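Local coordinates for D-aminopeptidase (Bacillus subtilis, PDB 1HI9), which hydrolyses the N-terminal residue of peptides containing D-amino acids, as a zinc-dependent, self-compartmentalizing homodecamer, at residues A98-L101 / G102-A105; H104-A107 / S108-G111. One frame throughout, in Å; residues are numbered along the deposited sequence.

Overall arrangement
The two contacts follow one another along the chain and share His104 and Ala105; their centres are about 13 Å apart. The centre of contact 1 (98-101 with 102-105) lies about 5 Å from the centre of the chain, where strand 97-103 runs out of the mixed sheet, and its buried Tyr103 side chain is about 8 Å from a second zinc ion. Contact 2 (104-107 with 108-111) is the turn that carries the loop away from the metal toward another subunit, with the Ala107 side chain about 5 Å from that of His115, the active-site nucleophile. The shared His104 binds zinc together with Asp8 and Glu133 and stacks on the His115 ring.

Contact 1 (A98-L101 / G102-A105); sequences ALFL and GYHA. With ZN (zinc ion), chain F.
Phe100 and Tyr103 meet across the corner at Gly102, where the chain turns as it leaves its place between strands 2-7 and 148-152. Most of the packing is aromatic. The backbone sets Phe100 CB over the middle of the Tyr103 ring, 3.5 Å from its centroid, a CH-pi contact. With CG anti to the carbonyl carbon (chi1 -64°), the phenyl ring swings round until Phe100 CD1 comes within 3.5 Å of Tyr103 CE2. The ring planes are nearly parallel, at 14°, but offset so far that little of one ring covers the other; Tyr103 OH lies over the rim of the Phe100 ring.

Polar atoms lie at the edge and the end of the tyrosine. Leu101 O is in the plane of the Tyr103 ring, 3.3 Å from CD1. Tyr103 OH is hydrogen-bonded to Ser6 OG and Asn137 ND2, which fix the far end of the ring.

Gly102 takes a positive phi that favours glycine and lets the chain turn, while the Leu101 side chain packs on Glu38, Ala39 and Cys42 of helix 28-48.

His104 NE2 binds zinc at 1.9 Å, with a water O at 2.1 Å and Asp8 and Glu133 completing the site. The ligand follows the C-terminal end of a strand with parallel neighbours, a usual place for active-site residues in alpha/beta folds. His104 ND1 donates to Ala105 O at 3.0 Å, almost straight and in the ring plane, though above the carbonyl plane. Held at both nitrogens, the imidazole would have its rotation limited and NE2 kept pointing at the metal.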
loop_
_atom_site.group_PDB
_atom_site.type_symbol
_atom_site.label_atom_id
_atom_site.label_comp_id
_atom_site.label_asym_id
_atom_site.label_seq_id
_atom_site.Cartn_x
_atom_site.Cartn_y
_atom_site.Cartn_z
ATOM N N ALA A 98 -34.271 12.576 -30.411
ATOM C CA ALA A 98 -33.177 12.173 -29.556
ATOM C C ALA A 98 -31.975 11.761 -30.384
ATOM O O ALA A 98 -32.120 11.275 -31.504
ATOM C CB ALA A 98 -33.614 11.027 -28.654
ATOM N N LEU A 99 -30.787 11.970 -29.820
ATOM C CA LEU A 99 -29.533 11.628 -30.485
ATOM C C LEU A 99 -28.657 10.843 -29.506
ATOM O O LEU A 99 -28.286 11.352 -28.448
ATOM C CB LEU A 99 -28.821 12.909 -30.924
ATOM C CG LEU A 99 -27.712 12.807 -31.981
ATOM C CD1 LEU A 99 -27.254 14.211 -32.394
ATOM C CD2 LEU A 99 -26.546 12.020 -31.433
ATOM N N PHE A 100 -28.340 9.599 -29.855
ATOM C CA PHE A 100 -27.501 8.754 -29.004
ATOM C C PHE A 100 -26.071 8.824 -29.525
ATOM O O PHE A 100 -25.817 8.498 -30.685
ATOM C CB PHE A 100 -28.001 7.303 -29.034
ATOM C CG PHE A 100 -29.381 7.113 -28.457
ATOM C CD1 PHE A 100 -29.992 5.862 -28.489
ATOM C CD2 PHE A 100 -30.064 8.163 -27.867
ATOM C CE1 PHE A 100 -31.255 5.670 -27.940
ATOM C CE2 PHE A 100 -31.322 7.973 -27.318
ATOM C CZ PHE A 100 -31.917 6.726 -27.354
ATOM N N LEU A 101 -25.146 9.239 -28.663
ATOM C CA LEU A 101 -23.733 9.398 -29.031
ATOM C C LEU A 101 -22.807 8.499 -28.224
ATOM O O LEU A 101 -23.006 8.300 -27.027
ATOM C CB LEU A 101 -23.305 10.851 -28.811
ATOM C CG LEU A 101 -22.455 11.563 -29.858
ATOM C CD1 LEU A 101 -22.042 12.907 -29.286
ATOM C CD2 LEU A 101 -21.234 10.757 -30.241
ATOM N N GLY A 102 -21.779 7.981 -28.883
ATOM C CA GLY A 102 -20.831 7.121 -28.209
ATOM C C GLY A 102 -21.426 5.819 -27.721
ATOM O O GLY A 102 -20.978 5.261 -26.716
ATOM N N TYR A 103 -22.446 5.333 -28.422
ATOM C CA TYR A 103 -23.067 4.080 -28.036
ATOM C C TYR A 103 -22.270 2.864 -28.487
ATOM O O TYR A 103 -21.389 2.944 -29.349
ATOM C CB TYR A 103 -24.499 4.021 -28.563
ATOM C CG TYR A 103 -25.500 4.629 -27.596
ATOM C CD1 TYR A 103 -25.283 5.887 -27.037
ATOM C CD2 TYR A 103 -26.643 3.939 -27.227
ATOM C CE1 TYR A 103 -26.185 6.436 -26.123
ATOM C CE2 TYR A 103 -27.551 4.480 -26.318
ATOM C CZ TYR A 103 -27.318 5.720 -25.771
ATOM O OH TYR A 103 -28.211 6.225 -24.860
ATOM N N HIS A 104 -22.594 1.730 -27.880
ATOM C CA HIS A 104 -21.909 0.471 -28.162
ATOM C C HIS A 104 -22.911 -0.650 -28.333
ATOM O O HIS A 104 -24.086 -0.478 -28.054
ATOM C CB HIS A 104 -20.963 0.141 -26.998
ATOM C CG HIS A 104 -21.640 0.174 -25.662
ATOM N ND1 HIS A 104 -22.453 -0.843 -25.212
ATOM C CD2 HIS A 104 -21.670 1.131 -24.704
ATOM C CE1 HIS A 104 -22.954 -0.520 -24.032
ATOM N NE2 HIS A 104 -22.493 0.674 -23.703
ATOM N N ALA A 105 -22.418 -1.800 -28.781
ATOM C CA ALA A 105 -23.246 -2.969 -28.999
ATOM C C ALA A 105 -23.735 -3.549 -27.678
ATOM O O ALA A 105 -23.079 -3.396 -26.629
ATOM C CB ALA A 105 -22.460 -4.007 -29.759
HETATM ZN ZN ZN F . -23.235 1.824 -22.374
HETATM O O HOH W 1 -22.772 1.640 -20.333
#

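Contact 2 (H104-A107 / S108-G111); sequences HARA and STPG. With ZN (zinc ion), chain F.
Arg106 and Thr109 are brought together by matching first torsions: in each, the gamma atom, Arg106 CG (chi1 60°) or Thr109 OG1 (chi1 70°), lies between the backbone N and the carbonyl carbon. This setting aims the threonine hydroxyl back at the preceding chain and puts its methyl beside the arginine. Thr109 OG1 donates to Arg106 O at 2.8 Å, approaching tilted by 28° from the carbonyl plane. Thr109 CG2 meanwhile lies over the rim of one face of the Arg106 guanidinium, 3.9 Å from NH1, and the two side chains cross at about a right angle; the arginine is extended from CG to NE, which carries its flat group out over the methyl.

The hydroxyl bond spans the ends of a type II beta turn from Arg106 to Thr109, with Ser108, at positive phi, in its third position. Ser108 OG is bonded to Arg122 O, tying the turn to strand 121-126, and Arg106 N is held by Glu160 OE2 of helix 155-162. Ala105 CB packs against the far limb of the loop, 3.7 Å from Thr109 OG1 and 3.3 Å from Pro110 O. Replacing Thr109 with a valine would probably leave Arg106 O without its hydroxyl donor and the ends of the turn without this side-chain tie. A CB at Gly111 would run into Ala105 CB, and its backbone angles also call for glycine. Across the subunit interface, Ser108 packs on Ala224 and Pro110 on Tyr226, both of a neighbouring subunit, while Ala107 N is hydrogen-bonded to Ser116 OG, next to the nucleophile His115, whose backbone pairs with Ala105.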
loop_
_atom_site.group_PDB
_atom_site.type_symbol
_atom_site.label_atom_id
_atom_site.label_comp_id
_atom_site.label_asym_id
_atom_site.label_seq_id
_atom_site.Cartn_x
_atom_site.Cartn_y
_atom_site.Cartn_z
ATOM N N HIS A 104 -22.594 1.730 -27.880
ATOM C CA HIS A 104 -21.909 0.471 -28.162
ATOM C C HIS A 104 -22.911 -0.650 -28.333
ATOM O O HIS A 104 -24.086 -0.478 -28.054
ATOM C CB HIS A 104 -20.963 0.141 -26.998
ATOM C CG HIS A 104 -21.640 0.174 -25.662
ATOM N ND1 HIS A 104 -22.453 -0.843 -25.212
ATOM C CD2 HIS A 104 -21.670 1.131 -24.704
ATOM C CE1 HIS A 104 -22.954 -0.520 -24.032
ATOM N NE2 HIS A 104 -22.493 0.674 -23.703
ATOM N N ALA A 105 -22.418 -1.800 -28.781
ATOM C CA ALA A 105 -23.246 -2.969 -28.999
ATOM C C ALA A 105 -23.735 -3.549 -27.678
ATOM O O ALA A 105 -23.079 -3.396 -26.629
ATOM C CB ALA A 105 -22.460 -4.007 -29.759
ATOM N N ARG A 106 -24.888 -4.215 -27.733
ATOM C CA ARG A 106 -25.474 -4.838 -26.542
ATOM C C ARG A 106 -24.652 -6.065 -26.156
ATOM O O ARG A 106 -23.878 -6.586 -26.961
ATOM C CB ARG A 106 -26.944 -5.220 -26.801
ATOM C CG ARG A 106 -27.200 -6.221 -27.953
ATOM C CD ARG A 106 -28.702 -6.404 -28.190
ATOM N NE ARG A 106 -29.034 -7.192 -29.383
ATOM C CZ ARG A 106 -29.144 -8.517 -29.414
ATOM N NH1 ARG A 106 -28.949 -9.241 -28.317
ATOM N NH2 ARG A 106 -29.454 -9.114 -30.554
ATOM N N ALA A 107 -24.815 -6.518 -24.923
ATOM C CA ALA A 107 -24.083 -7.672 -24.405
ATOM C C ALA A 107 -24.237 -8.936 -25.243
ATOM O O ALA A 107 -25.244 -9.123 -25.922
ATOM C CB ALA A 107 -24.530 -7.956 -22.977
ATOM N N SER A 108 -23.217 -9.785 -25.197
ATOM C CA SER A 108 -23.233 -11.057 -25.897
ATOM C C SER A 108 -23.160 -10.986 -27.423
ATOM O O SER A 108 -23.378 -11.990 -28.090
ATOM C CB SER A 108 -24.484 -11.840 -25.474
ATOM O OG SER A 108 -24.559 -11.944 -24.062
ATOM N N THR A 109 -22.862 -9.819 -27.984
ATOM C CA THR A 109 -22.764 -9.706 -29.438
ATOM C C THR A 109 -21.436 -9.041 -29.842
ATOM O O THR A 109 -20.745 -8.447 -29.006
ATOM C CB THR A 109 -23.933 -8.881 -30.020
ATOM O OG1 THR A 109 -23.792 -7.507 -29.642
ATOM C CG2 THR A 109 -25.272 -9.400 -29.496
ATOM N N PRO A 110 -21.055 -9.150 -31.130
ATOM C CA PRO A 110 -19.812 -8.549 -31.627
ATOM C C PRO A 110 -19.862 -7.040 -31.407
ATOM O O PRO A 110 -20.934 -6.449 -31.460
ATOM C CB PRO A 110 -19.833 -8.903 -33.111
ATOM C CG PRO A 110 -20.593 -10.196 -33.140
ATOM C CD PRO A 110 -21.724 -9.915 -32.199
ATOM N N GLY A 111 -18.709 -6.423 -31.177
ATOM C CA GLY A 111 -18.676 -4.990 -30.939
ATOM C C GLY A 111 -17.708 -4.644 -29.821
ATOM O O GLY A 111 -17.630 -5.338 -28.800
HETATM ZN ZN ZN F . -23.235 1.824 -22.374
HETATM O O HOH W 1 -22.772 1.640 -20.333
#